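Local structure of Bse634I restriction endonuclease (Geobacillus stearothermophilus, 1KNV) at residues L96-I101 with R151-I156; I102-V107 with T177-I182; L140-P145 with G213-S218; P145-I150 with K285-I290. The protein cleaves double-stranded DNA within a specific short sequence as a type II restriction endonuclease, probably with the help of divalent metal ions. All coordinates share one frame; numbering follows the deposited sequence.

Contact 1: L96-I101 with R151-I156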
loop_
_atom_site.group_PDB
_atom_site.type_symbol
_atom_site.label_atom_id
_atom_site.label_comp_id
_atom_site.label_asym_id
_atom_site.label_seq_id
_atom_site.Cartn_x
_atom_site.Cartn_y
_atom_site.Cartn_z
ATOM N N LEU B 96 18.342 0.442 -33.159
ATOM C CA LEU B 96 18.028 0.665 -31.753
ATOM C C LEU B 96 19.315 0.476 -30.970
ATOM O O LEU B 96 19.508 -0.549 -30.315
ATOM C CB LEU B 96 16.976 -0.341 -31.286
ATOM C CG LEU B 96 15.616 -0.247 -31.982
ATOM C CD1 LEU B 96 14.754 -1.418 -31.594
ATOM C CD2 LEU B 96 14.939 1.046 -31.596
ATOM N N ASN B 97 20.193 1.471 -31.035
ATOM C CA ASN B 97 21.482 1.382 -30.365
ATOM C C ASN B 97 21.460 1.282 -28.844
ATOM O O ASN B 97 22.490 1.007 -28.245
ATOM C CB ASN B 97 22.381 2.554 -30.777
ATOM C CG ASN B 97 21.822 3.907 -30.351
ATOM O OD1 ASN B 97 20.884 3.984 -29.550
ATOM N ND2 ASN B 97 22.406 4.985 -30.877
ATOM N N ASP B 98 20.314 1.496 -28.211
ATOM C CA ASP B 98 20.263 1.409 -26.754
ATOM C C ASP B 98 19.523 0.182 -26.268
ATOM O O ASP B 98 19.428 -0.043 -25.071
ATOM C CB ASP B 98 19.586 2.635 -26.168
ATOM C CG ASP B 98 20.191 3.917 -26.666
ATOM O OD1 ASP B 98 21.440 4.022 -26.702
ATOM O OD2 ASP B 98 19.409 4.828 -27.017
ATOM N N TYR B 99 19.010 -0.609 -27.205
ATOM C CA TYR B 99 18.239 -1.803 -26.880
ATOM C C TYR B 99 18.926 -3.138 -27.146
ATOM O O TYR B 99 19.758 -3.270 -28.039
ATOM C CB TYR B 99 16.922 -1.786 -27.658
ATOM C CG TYR B 99 15.928 -0.754 -27.190
ATOM C CD1 TYR B 99 14.911 -1.094 -26.300
ATOM C CD2 TYR B 99 16.005 0.564 -27.635
ATOM C CE1 TYR B 99 13.991 -0.146 -25.868
ATOM C CE2 TYR B 99 15.092 1.519 -27.210
ATOM C CZ TYR B 99 14.088 1.156 -26.328
ATOM O OH TYR B 99 13.173 2.088 -25.918
ATOM N N LEU B 100 18.554 -4.122 -26.341
ATOM C CA LEU B 100 19.037 -5.482 -26.470
ATOM C C LEU B 100 17.789 -6.335 -26.347
ATOM O O LEU B 100 17.017 -6.191 -25.399
ATOM C CB LEU B 100 20.022 -5.862 -25.350
ATOM C CG LEU B 100 21.464 -5.336 -25.390
ATOM C CD1 LEU B 100 22.300 -6.000 -24.286
ATOM C CD2 LEU B 100 22.074 -5.631 -26.754
ATOM N N ILE B 101 17.575 -7.190 -27.337
ATOM C CA ILE B 101 16.441 -8.103 -27.348
ATOM C C ILE B 101 17.117 -9.472 -27.242
ATOM O O ILE B 101 17.631 -10.002 -28.221
ATOM C CB ILE B 101 15.651 -7.950 -28.652
ATOM C CG1 ILE B 101 15.221 -6.491 -28.794
ATOM C CG2 ILE B 101 14.450 -8.861 -28.649
ATOM C CD1 ILE B 101 14.764 -6.118 -30.156
ATOM N N ARG B 151 16.860 -2.011 -22.106
ATOM C CA ARG B 151 17.281 -0.724 -22.621
ATOM C C ARG B 151 18.321 -0.112 -21.685
ATOM O O ARG B 151 17.994 0.366 -20.598
ATOM C CB ARG B 151 16.096 0.234 -22.764
ATOM C CG ARG B 151 16.476 1.524 -23.472
ATOM C CD ARG B 151 15.372 2.536 -23.402
ATOM N NE ARG B 151 15.747 3.733 -24.139
ATOM C CZ ARG B 151 14.910 4.725 -24.383
ATOM N NH1 ARG B 151 13.646 4.662 -23.942
ATOM N NH2 ARG B 151 15.322 5.773 -25.084
ATOM N N GLN B 152 19.580 -0.155 -22.103
ATOM C CA GLN B 152 20.684 0.385 -21.318
ATOM C C GLN B 152 21.854 0.563 -22.285
ATOM O O GLN B 152 22.570 -0.384 -22.598
ATOM C CB GLN B 152 21.049 -0.584 -20.181
ATOM C CG GLN B 152 21.989 0.008 -19.131
ATOM C CD GLN B 152 22.180 -0.909 -17.939
ATOM O OE1 GLN B 152 23.302 -1.273 -17.589
ATOM N NE2 GLN B 152 21.082 -1.286 -17.308
ATOM N N LYS B 153 22.034 1.787 -22.761
ATOM C CA LYS B 153 23.080 2.078 -23.727
ATOM C C LYS B 153 24.454 1.488 -23.444
ATOM O O LYS B 153 25.090 0.947 -24.342
ATOM C CB LYS B 153 23.221 3.590 -23.918
ATOM C CG LYS B 153 24.168 3.948 -25.054
ATOM C CD LYS B 153 24.195 5.438 -25.339
ATOM C CE LYS B 153 25.188 5.738 -26.457
ATOM N NZ LYS B 153 25.298 7.195 -26.767
ATOM N N ASP B 154 24.910 1.579 -22.201
ATOM C CA ASP B 154 26.229 1.079 -21.859
ATOM C C ASP B 154 26.421 -0.429 -22.004
ATOM O O ASP B 154 27.522 -0.931 -21.797
ATOM C CB ASP B 154 26.605 1.523 -20.439
ATOM C CG ASP B 154 25.892 0.730 -19.364
ATOM O OD1 ASP B 154 25.081 -0.155 -19.700
ATOM O OD2 ASP B 154 26.145 0.989 -18.172
ATOM N N LEU B 155 25.366 -1.156 -22.357
ATOM C CA LEU B 155 25.470 -2.608 -22.525
ATOM C C LEU B 155 25.764 -2.992 -23.974
ATOM O O LEU B 155 26.068 -4.152 -24.269
ATOM C CB LEU B 155 24.162 -3.293 -22.110
ATOM C CG LEU B 155 23.745 -3.227 -20.648
ATOM C CD1 LEU B 155 22.437 -3.975 -20.470
ATOM C CD2 LEU B 155 24.815 -3.843 -19.787
ATOM N N ILE B 156 25.670 -2.012 -24.868
ATOM C CA ILE B 156 25.864 -2.229 -26.295
ATOM C C ILE B 156 27.308 -2.302 -26.790
ATOM O O ILE B 156 28.086 -1.369 -26.609
ATOM C CB ILE B 156 25.119 -1.142 -27.091
ATOM C CG1 ILE B 156 23.677 -1.029 -26.576
ATOM C CG2 ILE B 156 25.152 -1.460 -28.590
ATOM C CD1 ILE B 156 22.872 -2.289 -26.684
#
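R151 lays the aliphatic part of its side chain over one face of the Y99 ring. Its CG sits 3.8 Å from the centroid of that ring and 15° off the ring normal, a CH-pi contact shifted toward the rim. Because CG is anti to the backbone N (chi1 -172°) and the chain stays extended to NE, the arginine passes over the ring toward its phenol end, where the guanidinium plane lies 23° from the ring plane. R151 NH1 and Y99 OH are 3.3 Å apart, but the angle is too poor for a hydrogen bond. Arginine suits this exposed position: its methylenes cover the aromatic surface while the charge stays at the far end. If Y99 were replaced by an alanine, the methylenes of R151 would probably lose the surface they rest on and the guanidinium would be freer to swing. D98 O accepts a hydrogen bond from Q152 N at 3.0 Å, bent at the hydrogen although the donor lies close to the line of the carbonyl. D98 OD1 is buried against K153 CG at 3.2 Å, the lysine NZ staying 5.0 Å from that OD1. L100 is turned toward the other segment and packs against apolar carbons there: its CD1 meets L155 CB at 3.9 Å, and its CD2 presses on I156 CD1 at a tight 3.4 Å. Y99 and R151 form a non-hydrogen-bonded antiparallel pair, the cross-strand arrangement of neighbouring beta strands, here where strand 99-103, outermost in the mixed sheet within this chain, meets the end of strand 147-151.

Contact 2: I102-V107 with T177-I182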
loop_
_atom_site.group_PDB
_atom_site.type_symbol
_atom_site.label_atom_id
_atom_site.label_comp_id
_atom_site.label_asym_id
_atom_site.label_seq_id
_atom_site.Cartn_x
_atom_site.Cartn_y
_atom_site.Cartn_z
ATOM N N ILE B 102 17.123 -10.022 -26.033
ATOM C CA ILE B 102 17.797 -11.283 -25.751
ATOM C C ILE B 102 16.948 -12.535 -25.621
ATOM O O ILE B 102 15.935 -12.551 -24.925
ATOM C CB ILE B 102 18.607 -11.158 -24.458
ATOM C CG1 ILE B 102 19.541 -9.955 -24.558
ATOM C CG2 ILE B 102 19.364 -12.446 -24.193
ATOM C CD1 ILE B 102 20.208 -9.604 -23.248
ATOM N N LYS B 103 17.398 -13.602 -26.272
ATOM C CA LYS B 103 16.704 -14.877 -26.220
ATOM C C LYS B 103 17.165 -15.591 -24.955
ATOM O O LYS B 103 18.330 -15.943 -24.831
ATOM C CB LYS B 103 17.049 -15.712 -27.450
ATOM C CG LYS B 103 15.895 -16.564 -27.929
ATOM C CD LYS B 103 15.515 -17.549 -26.877
ATOM C CE LYS B 103 14.123 -18.088 -27.078
ATOM N NZ LYS B 103 13.820 -18.966 -25.919
ATOM N N MET B 104 16.249 -15.808 -24.019
ATOM C CA MET B 104 16.594 -16.453 -22.764
ATOM C C MET B 104 16.304 -17.944 -22.706
ATOM O O MET B 104 15.302 -18.411 -23.243
ATOM C CB MET B 104 15.859 -15.772 -21.610
ATOM C CG MET B 104 16.196 -14.309 -21.418
ATOM S SD MET B 104 17.928 -14.064 -21.030
ATOM C CE MET B 104 18.048 -14.945 -19.515
ATOM N N PRO B 105 17.185 -18.709 -22.038
ATOM C CA PRO B 105 17.053 -20.160 -21.874
ATOM C C PRO B 105 16.094 -20.364 -20.702
ATOM O O PRO B 105 15.503 -19.395 -20.222
ATOM C CB PRO B 105 18.468 -20.587 -21.530
ATOM C CG PRO B 105 18.920 -19.457 -20.664
ATOM C CD PRO B 105 18.434 -18.231 -21.416
ATOM N N ASN B 106 15.933 -21.594 -20.227
ATOM C CA ASN B 106 15.030 -21.816 -19.104
ATOM C C ASN B 106 15.707 -21.367 -17.802
ATOM O O ASN B 106 16.930 -21.318 -17.715
ATOM C CB ASN B 106 14.633 -23.285 -19.009
ATOM C CG ASN B 106 15.547 -24.068 -18.109
ATOM O OD1 ASN B 106 16.743 -24.186 -18.379
ATOM N ND2 ASN B 106 14.995 -24.602 -17.018
ATOM N N VAL B 107 14.904 -21.052 -16.790
ATOM C CA VAL B 107 15.413 -20.567 -15.509
ATOM C C VAL B 107 16.497 -21.432 -14.858
ATOM O O VAL B 107 17.378 -20.917 -14.164
ATOM C CB VAL B 107 14.248 -20.364 -14.510
ATOM C CG1 VAL B 107 13.677 -21.712 -14.091
ATOM C CG2 VAL B 107 14.718 -19.548 -13.314
ATOM N N THR B 177 23.661 -16.987 -26.344
ATOM C CA THR B 177 24.383 -16.806 -25.081
ATOM C C THR B 177 24.601 -15.334 -24.811
ATOM O O THR B 177 25.495 -14.964 -24.061
ATOM C CB THR B 177 25.770 -17.482 -25.104
ATOM O OG1 THR B 177 26.570 -16.908 -26.150
ATOM C CG2 THR B 177 25.634 -18.984 -25.328
ATOM N N LEU B 178 23.777 -14.495 -25.423
ATOM C CA LEU B 178 23.886 -13.053 -25.263
ATOM C C LEU B 178 23.684 -12.633 -23.803
ATOM O O LEU B 178 24.326 -11.712 -23.315
ATOM C CB LEU B 178 22.856 -12.382 -26.174
ATOM C CG LEU B 178 22.928 -10.893 -26.495
ATOM C CD1 LEU B 178 24.301 -10.509 -27.035
ATOM C CD2 LEU B 178 21.850 -10.596 -27.515
ATOM N N PHE B 179 22.795 -13.321 -23.101
ATOM C CA PHE B 179 22.525 -13.000 -21.706
ATOM C C PHE B 179 23.785 -13.043 -20.844
ATOM O O PHE B 179 23.861 -12.382 -19.805
ATOM C CB PHE B 179 21.477 -13.967 -21.157
ATOM C CG PHE B 179 21.841 -15.419 -21.315
ATOM C CD1 PHE B 179 22.739 -16.030 -20.446
ATOM C CD2 PHE B 179 21.292 -16.173 -22.340
ATOM C CE1 PHE B 179 23.082 -17.361 -20.595
ATOM C CE2 PHE B 179 21.635 -17.507 -22.491
ATOM C CZ PHE B 179 22.534 -18.100 -21.614
ATOM N N LYS B 180 24.774 -13.820 -21.277
ATOM C CA LYS B 180 26.026 -13.938 -20.537
ATOM C C LYS B 180 26.848 -12.641 -20.548
ATOM O O LYS B 180 27.558 -12.357 -19.592
ATOM C CB LYS B 180 26.875 -15.078 -21.106
ATOM C CG LYS B 180 26.310 -16.473 -20.940
ATOM C CD LYS B 180 27.303 -17.459 -21.525
ATOM C CE LYS B 180 26.832 -18.897 -21.426
ATOM N NZ LYS B 180 27.853 -19.818 -22.025
ATOM N N ASP B 181 26.756 -11.864 -21.626
ATOM C CA ASP B 181 27.490 -10.596 -21.743
ATOM C C ASP B 181 26.998 -9.533 -20.758
ATOM O O ASP B 181 27.766 -8.657 -20.337
ATOM C CB ASP B 181 27.344 -10.008 -23.149
ATOM C CG ASP B 181 28.023 -10.837 -24.211
ATOM O OD1 ASP B 181 28.377 -12.003 -23.928
ATOM O OD2 ASP B 181 28.189 -10.321 -25.341
ATOM N N ILE B 182 25.716 -9.591 -20.409
ATOM C CA ILE B 182 25.161 -8.596 -19.510
ATOM C C ILE B 182 24.915 -9.074 -18.094
ATOM O O ILE B 182 24.321 -8.347 -17.307
ATOM C CB ILE B 182 23.839 -8.030 -20.053
ATOM C CG1 ILE B 182 22.788 -9.129 -20.098
ATOM C CG2 ILE B 182 24.043 -7.451 -21.450
ATOM C CD1 ILE B 182 21.431 -8.615 -20.480
HETATM O O HOH W 1 21.045 -14.724 -25.550
#
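The end of a strand, I102-K103, runs past a helically coiled loop, with the nearest CA atoms, those of I102 and L178, 6.4 Å apart and no direct hydrogen bond between the two backbones. I102 points at the coil and spreads its branches over it: CG1 packs obliquely on L178 CD2 at 3.8 Å, while CG2 lies against the start of F179. A beta-branched residue suits this place, since it offers apolar carbon in two directions at once. F179 carries the other half of the contact. Its CG sits between the backbone N and the carbonyl carbon (chi1 55°), which throws the ring across toward P105. P105 CD comes to 3.5 Å from F179 CE2, and K103 O lies in the ring plane at its edge, 3.9 Å from CD2. The M104 chain, bent at both later torsions, brings SD to 3.6 Å from F179 CB; measured to the ring centroid the sulfur is 5.1 Å away, in an oblique Met-aromatic contact. An alanine in place of F179 would probably leave P105 and the M104 sulfur without their aromatic partner and open a gap between strand end and coil. The ring also meets F110, which packs on P105 as well. One water links the backbones, donating to K103 O at 3.1 Å and weakly accepting from L178 N at 2.7 Å. The K103 side chain leads away toward the calcium-site residues D146 and L197, and its NZ donates to M104 O. Direct adhesion is therefore apolar, one bridging water supplying the polar link.

Contact 3: L140-P145 with G213-S218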
loop_
_atom_site.group_PDB
_atom_site.type_symbol
_atom_site.label_atom_id
_atom_site.label_comp_id
_atom_site.label_asym_id
_atom_site.label_seq_id
_atom_site.Cartn_x
_atom_site.Cartn_y
_atom_site.Cartn_z
ATOM N N LEU B 140 9.653 -17.389 -2.867
ATOM C CA LEU B 140 9.599 -16.554 -4.063
ATOM C C LEU B 140 10.142 -17.428 -5.170
ATOM O O LEU B 140 11.323 -17.758 -5.172
ATOM C CB LEU B 140 10.481 -15.299 -3.930
ATOM C CG LEU B 140 10.509 -14.432 -5.201
ATOM C CD1 LEU B 140 9.104 -13.911 -5.484
ATOM C CD2 LEU B 140 11.482 -13.284 -5.062
ATOM N N ILE B 141 9.274 -17.815 -6.095
ATOM C CA ILE B 141 9.660 -18.674 -7.204
ATOM C C ILE B 141 9.412 -17.942 -8.502
ATOM O O ILE B 141 8.271 -17.670 -8.851
ATOM C CB ILE B 141 8.830 -19.977 -7.211
ATOM C CG1 ILE B 141 9.048 -20.741 -5.909
ATOM C CG2 ILE B 141 9.219 -20.852 -8.405
ATOM C CD1 ILE B 141 8.215 -21.983 -5.790
ATOM N N THR B 142 10.482 -17.621 -9.216
ATOM C CA THR B 142 10.350 -16.908 -10.478
ATOM C C THR B 142 10.767 -17.803 -11.640
ATOM O O THR B 142 11.372 -18.854 -11.439
ATOM C CB THR B 142 11.212 -15.618 -10.470
ATOM O OG1 THR B 142 12.577 -15.961 -10.218
ATOM C CG2 THR B 142 10.730 -14.653 -9.375
ATOM N N SER B 143 10.428 -17.391 -12.855
ATOM C CA SER B 143 10.783 -18.151 -14.051
ATOM C C SER B 143 11.372 -17.191 -15.079
ATOM O O SER B 143 11.458 -15.987 -14.833
ATOM C CB SER B 143 9.548 -18.845 -14.633
ATOM O OG SER B 143 8.540 -17.897 -14.941
ATOM N N ASN B 144 11.773 -17.726 -16.227
ATOM C CA ASN B 144 12.370 -16.929 -17.291
ATOM C C ASN B 144 11.470 -16.650 -18.469
ATOM O O ASN B 144 10.907 -17.575 -19.059
ATOM C CB ASN B 144 13.593 -17.632 -17.869
ATOM C CG ASN B 144 14.812 -17.460 -17.031
ATOM O OD1 ASN B 144 14.738 -17.044 -15.884
ATOM N ND2 ASN B 144 15.959 -17.799 -17.598
ATOM N N PRO B 145 11.304 -15.370 -18.824
ATOM C CA PRO B 145 10.468 -15.072 -19.985
ATOM C C PRO B 145 11.363 -15.563 -21.129
ATOM O O PRO B 145 12.591 -15.579 -20.984
ATOM C CB PRO B 145 10.353 -13.553 -19.944
ATOM C CG PRO B 145 11.615 -13.139 -19.320
ATOM C CD PRO B 145 11.779 -14.133 -18.190
ATOM N N GLY B 213 3.144 -13.694 -16.102
ATOM C CA GLY B 213 2.975 -12.251 -16.094
ATOM C C GLY B 213 2.747 -11.742 -14.681
ATOM O O GLY B 213 3.263 -10.696 -14.302
ATOM N N ASN B 214 1.972 -12.475 -13.890
ATOM C CA ASN B 214 1.710 -12.072 -12.509
ATOM C C ASN B 214 2.957 -12.141 -11.656
ATOM O O ASN B 214 3.207 -11.246 -10.852
ATOM C CB ASN B 214 0.633 -12.955 -11.888
ATOM C CG ASN B 214 -0.745 -12.417 -12.132
ATOM O OD1 ASN B 214 -1.095 -11.346 -11.628
ATOM N ND2 ASN B 214 -1.542 -13.142 -12.916
ATOM N N ILE B 215 3.734 -13.210 -11.841
ATOM C CA ILE B 215 4.976 -13.432 -11.092
ATOM C C ILE B 215 6.025 -12.357 -11.368
ATOM O O ILE B 215 6.591 -11.772 -10.433
ATOM C CB ILE B 215 5.592 -14.823 -11.417
ATOM C CG1 ILE B 215 4.771 -15.919 -10.750
ATOM C CG2 ILE B 215 7.027 -14.904 -10.909
ATOM C CD1 ILE B 215 4.871 -15.885 -9.230
ATOM N N LEU B 216 6.278 -12.095 -12.646
ATOM C CA LEU B 216 7.269 -11.105 -13.021
ATOM C C LEU B 216 6.837 -9.662 -12.743
ATOM O O LEU B 216 7.617 -8.866 -12.218
ATOM C CB LEU B 216 7.638 -11.278 -14.496
ATOM C CG LEU B 216 8.315 -12.615 -14.816
ATOM C CD1 LEU B 216 8.495 -12.746 -16.312
ATOM C CD2 LEU B 216 9.662 -12.700 -14.094
ATOM N N LYS B 217 5.604 -9.316 -13.093
ATOM C CA LYS B 217 5.134 -7.959 -12.849
ATOM C C LYS B 217 5.075 -7.616 -11.358
ATOM O O LYS B 217 5.394 -6.495 -10.964
ATOM C CB LYS B 217 3.760 -7.734 -13.480
ATOM C CG LYS B 217 3.798 -7.524 -14.975
ATOM C CD LYS B 217 2.444 -7.030 -15.456
ATOM C CE LYS B 217 2.532 -6.552 -16.874
ATOM N NZ LYS B 217 1.318 -5.787 -17.244
ATOM N N SER B 218 4.655 -8.559 -10.527
ATOM C CA SER B 218 4.593 -8.272 -9.106
ATOM C C SER B 218 6.014 -8.109 -8.556
ATOM O O SER B 218 6.259 -7.285 -7.667
ATOM C CB SER B 218 3.845 -9.383 -8.368
ATOM O OG SER B 218 4.497 -10.634 -8.490
#
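I215 drives its CG2 branch into the backbone of the loop, 3.7 Å from I141 O and 3.9 Å from T142 CA. CG2 is anti to the backbone N of the helix residue, which aims this methyl outward at the loop, where T142 CG2 crosses it obliquely at 4.0 Å. The next residue, L216, splits its two methyls between two partners: CD2 touches S143 O at 3.8 Å and CD1 packs on P145 CD at 4.0 Å. Leucine fits because its forked end can reach both, and the proline ring offers a rigid apolar surface. The contact thus lays helix 203-227 against the extended, non-strand stretch that leads into strand 147-151 and its calcium-site residue D146, with apolar carbons on carbonyls and on other carbons, and no hydrogen bond across. The outer side is looser. The end of the I141 side chain leads away from the helix and packs on D250 of the second subunit, while I215 also meets T257 of that subunit. The hydroxyls find their partners outside the two segments: T142 OG1 is hydrogen-bonded to R113, and S143 OG to E212, one residue before 213-218 on the same helix.

Contact 4: P145-I150 with K285-I290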
loop_
_atom_site.group_PDB
_atom_site.type_symbol
_atom_site.label_atom_id
_atom_site.label_comp_id
_atom_site.label_asym_id
_atom_site.label_seq_id
_atom_site.Cartn_x
_atom_site.Cartn_y
_atom_site.Cartn_z
ATOM N N PRO B 145 11.304 -15.370 -18.824
ATOM C CA PRO B 145 10.468 -15.072 -19.985
ATOM C C PRO B 145 11.363 -15.563 -21.129
ATOM O O PRO B 145 12.591 -15.579 -20.984
ATOM C CB PRO B 145 10.353 -13.553 -19.944
ATOM C CG PRO B 145 11.615 -13.139 -19.320
ATOM C CD PRO B 145 11.779 -14.133 -18.190
ATOM N N ASP B 146 10.777 -15.982 -22.243
ATOM C CA ASP B 146 11.580 -16.493 -23.345
ATOM C C ASP B 146 12.331 -15.381 -24.059
ATOM O O ASP B 146 13.366 -15.617 -24.694
ATOM C CB ASP B 146 10.690 -17.235 -24.340
ATOM C CG ASP B 146 9.987 -18.427 -23.708
ATOM O OD1 ASP B 146 10.678 -19.288 -23.109
ATOM O OD2 ASP B 146 8.748 -18.500 -23.801
ATOM N N LEU B 147 11.832 -14.166 -23.936
ATOM C CA LEU B 147 12.459 -13.043 -24.605
ATOM C C LEU B 147 12.460 -11.816 -23.696
ATOM O O LEU B 147 11.451 -11.492 -23.061
ATOM C CB LEU B 147 11.661 -12.749 -25.867
ATOM C CG LEU B 147 12.078 -11.751 -26.922
ATOM C CD1 LEU B 147 13.409 -12.225 -27.419
ATOM C CD2 LEU B 147 11.037 -11.675 -28.041
ATOM N N LEU B 148 13.610 -11.156 -23.603
ATOM C CA LEU B 148 13.762 -9.947 -22.795
ATOM C C LEU B 148 14.131 -8.715 -23.634
ATOM O O LEU B 148 15.023 -8.785 -24.486
ATOM C CB LEU B 148 14.883 -10.097 -21.779
ATOM C CG LEU B 148 14.762 -10.951 -20.550
ATOM C CD1 LEU B 148 15.989 -10.702 -19.671
ATOM C CD2 LEU B 148 13.483 -10.567 -19.868
ATOM N N ILE B 149 13.444 -7.607 -23.407
ATOM C CA ILE B 149 13.760 -6.369 -24.100
ATOM C C ILE B 149 14.368 -5.481 -23.028
ATOM O O ILE B 149 13.725 -5.176 -22.024
ATOM C CB ILE B 149 12.507 -5.727 -24.723
ATOM C CG1 ILE B 149 11.983 -6.586 -25.902
ATOM C CG2 ILE B 149 12.867 -4.340 -25.254
ATOM C CD1 ILE B 149 11.540 -7.978 -25.526
ATOM N N ILE B 150 15.643 -5.184 -23.207
ATOM C CA ILE B 150 16.412 -4.388 -22.261
ATOM C C ILE B 150 16.850 -3.073 -22.888
ATOM O O ILE B 150 17.128 -3.016 -24.082
ATOM C CB ILE B 150 17.685 -5.156 -21.828
ATOM C CG1 ILE B 150 17.292 -6.411 -21.050
ATOM C CG2 ILE B 150 18.599 -4.275 -21.015
ATOM C CD1 ILE B 150 18.399 -7.383 -20.900
ATOM N N LYS B 285 6.918 -6.917 -36.182
ATOM C CA LYS B 285 5.721 -6.163 -35.816
ATOM C C LYS B 285 5.491 -6.219 -34.304
ATOM O O LYS B 285 5.155 -5.218 -33.681
ATOM C CB LYS B 285 4.498 -6.708 -36.559
ATOM C CG LYS B 285 4.518 -6.488 -38.072
ATOM C CD LYS B 285 3.223 -7.010 -38.689
ATOM C CE LYS B 285 3.152 -6.779 -40.187
ATOM N NZ LYS B 285 1.890 -7.350 -40.743
ATOM N N MET B 286 5.673 -7.396 -33.720
ATOM C CA MET B 286 5.507 -7.562 -32.284
ATOM C C MET B 286 6.493 -6.676 -31.538
ATOM O O MET B 286 6.122 -5.962 -30.619
ATOM C CB MET B 286 5.759 -9.012 -31.884
ATOM C CG MET B 286 5.954 -9.182 -30.392
ATOM S SD MET B 286 6.217 -10.871 -29.946
ATOM C CE MET B 286 7.880 -11.123 -30.478
ATOM N N LEU B 287 7.759 -6.734 -31.940
ATOM C CA LEU B 287 8.790 -5.943 -31.294
ATOM C C LEU B 287 8.535 -4.470 -31.482
ATOM O O LEU B 287 8.847 -3.671 -30.608
ATOM C CB LEU B 287 10.162 -6.317 -31.845
ATOM C CG LEU B 287 10.582 -7.737 -31.468
ATOM C CD1 LEU B 287 11.885 -8.114 -32.168
ATOM C CD2 LEU B 287 10.715 -7.816 -29.938
ATOM N N ASP B 288 7.972 -4.099 -32.624
ATOM C CA ASP B 288 7.674 -2.695 -32.856
ATOM C C ASP B 288 6.675 -2.210 -31.828
ATOM O O ASP B 288 6.831 -1.127 -31.277
ATOM C CB ASP B 288 7.090 -2.466 -34.248
ATOM C CG ASP B 288 8.156 -2.400 -35.325
ATOM O OD1 ASP B 288 9.319 -2.063 -34.997
ATOM O OD2 ASP B 288 7.827 -2.668 -36.502
ATOM N N GLN B 289 5.648 -3.012 -31.566
ATOM C CA GLN B 289 4.630 -2.616 -30.603
ATOM C C GLN B 289 5.160 -2.601 -29.187
ATOM O O GLN B 289 4.698 -1.831 -28.349
ATOM C CB GLN B 289 3.418 -3.541 -30.654
ATOM C CG GLN B 289 2.305 -3.023 -29.752
ATOM C CD GLN B 289 1.109 -3.949 -29.658
ATOM O OE1 GLN B 289 0.574 -4.398 -30.679
ATOM N NE2 GLN B 289 0.667 -4.225 -28.428
ATOM N N ILE B 290 6.132 -3.464 -28.929
ATOM C CA ILE B 290 6.724 -3.565 -27.609
ATOM C C ILE B 290 7.700 -2.431 -27.310
ATOM O O ILE B 290 7.615 -1.819 -26.257
ATOM C CB ILE B 290 7.440 -4.914 -27.440
ATOM C CG1 ILE B 290 6.415 -6.039 -27.412
ATOM C CG2 ILE B 290 8.251 -4.920 -26.175
ATOM C CD1 ILE B 290 7.022 -7.396 -27.204
#
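L147 and M286 reach toward each other tip to tip, L147 CD2 meeting M286 CE at 4.0 Å. Each has its CG anti to its own backbone N, which points both chains at each other between strand and helix; the methionine then bends only at its last torsion (chi3 75°), which turns the methyl toward the leucine. Methionine suits this position, since a long unbranched chain can reach the strand and still adapt at its end. I149 and I290 meet differently, at about a right angle, with I149 CG1 4.1 Å from I290 CG2. L287 lies between these two pairs: its CD2 is 4.3 Å from L147 CD2 and 4.4 Å from I149 CG1, so one leucine methyl bridges both strand residues. The distances are those of relaxed van der Waals packing, with no hydrogen bond across. L147 and I149, two residues apart, come off one face of the strand toward the helix, while L148 and I150 face the opposite way, onto I115. Helix 285-290 and strand 147-150 run with their axes 11.1 Å apart at closest, crossing at -43°. At the start of the strand, D146 and L147 both face V195, a classic beta bulge, and D146 OD2 accepts a hydrogen bond from L197 N. Calcium binding at D146 and L197 has been observed in this protein, although none is bound to this chain. A helix packed on one face of a mixed sheet, beside the calcium-site residue D146, is consistent with the alpha/beta core of the PD-(D/E)XK nucleases.

How the contacts relate
Contacts 1, 2 and 4 use strands 99-103 and 147-151 of the mixed sheet, and contact 3 holds the loop leading into the latter. Contacts 1 and 2 take successive parts of strand 99-103, centres 14 Å apart, and touch through L100 and I182. Contact 4 sits 13 to 14 Å from both, joined by backbone bonds between the two strands, and covers a sheet face with helix 281-291. Contact 3, 16 Å from contacts 2 and 4 and 23 Å from contact 1, shares P145 with contact 4. Along the chain every pair of contacts interleaves, so distant sequence parts meet around these two strands; D146 of the calcium site lies in contact 4, near contacts 2 and 3.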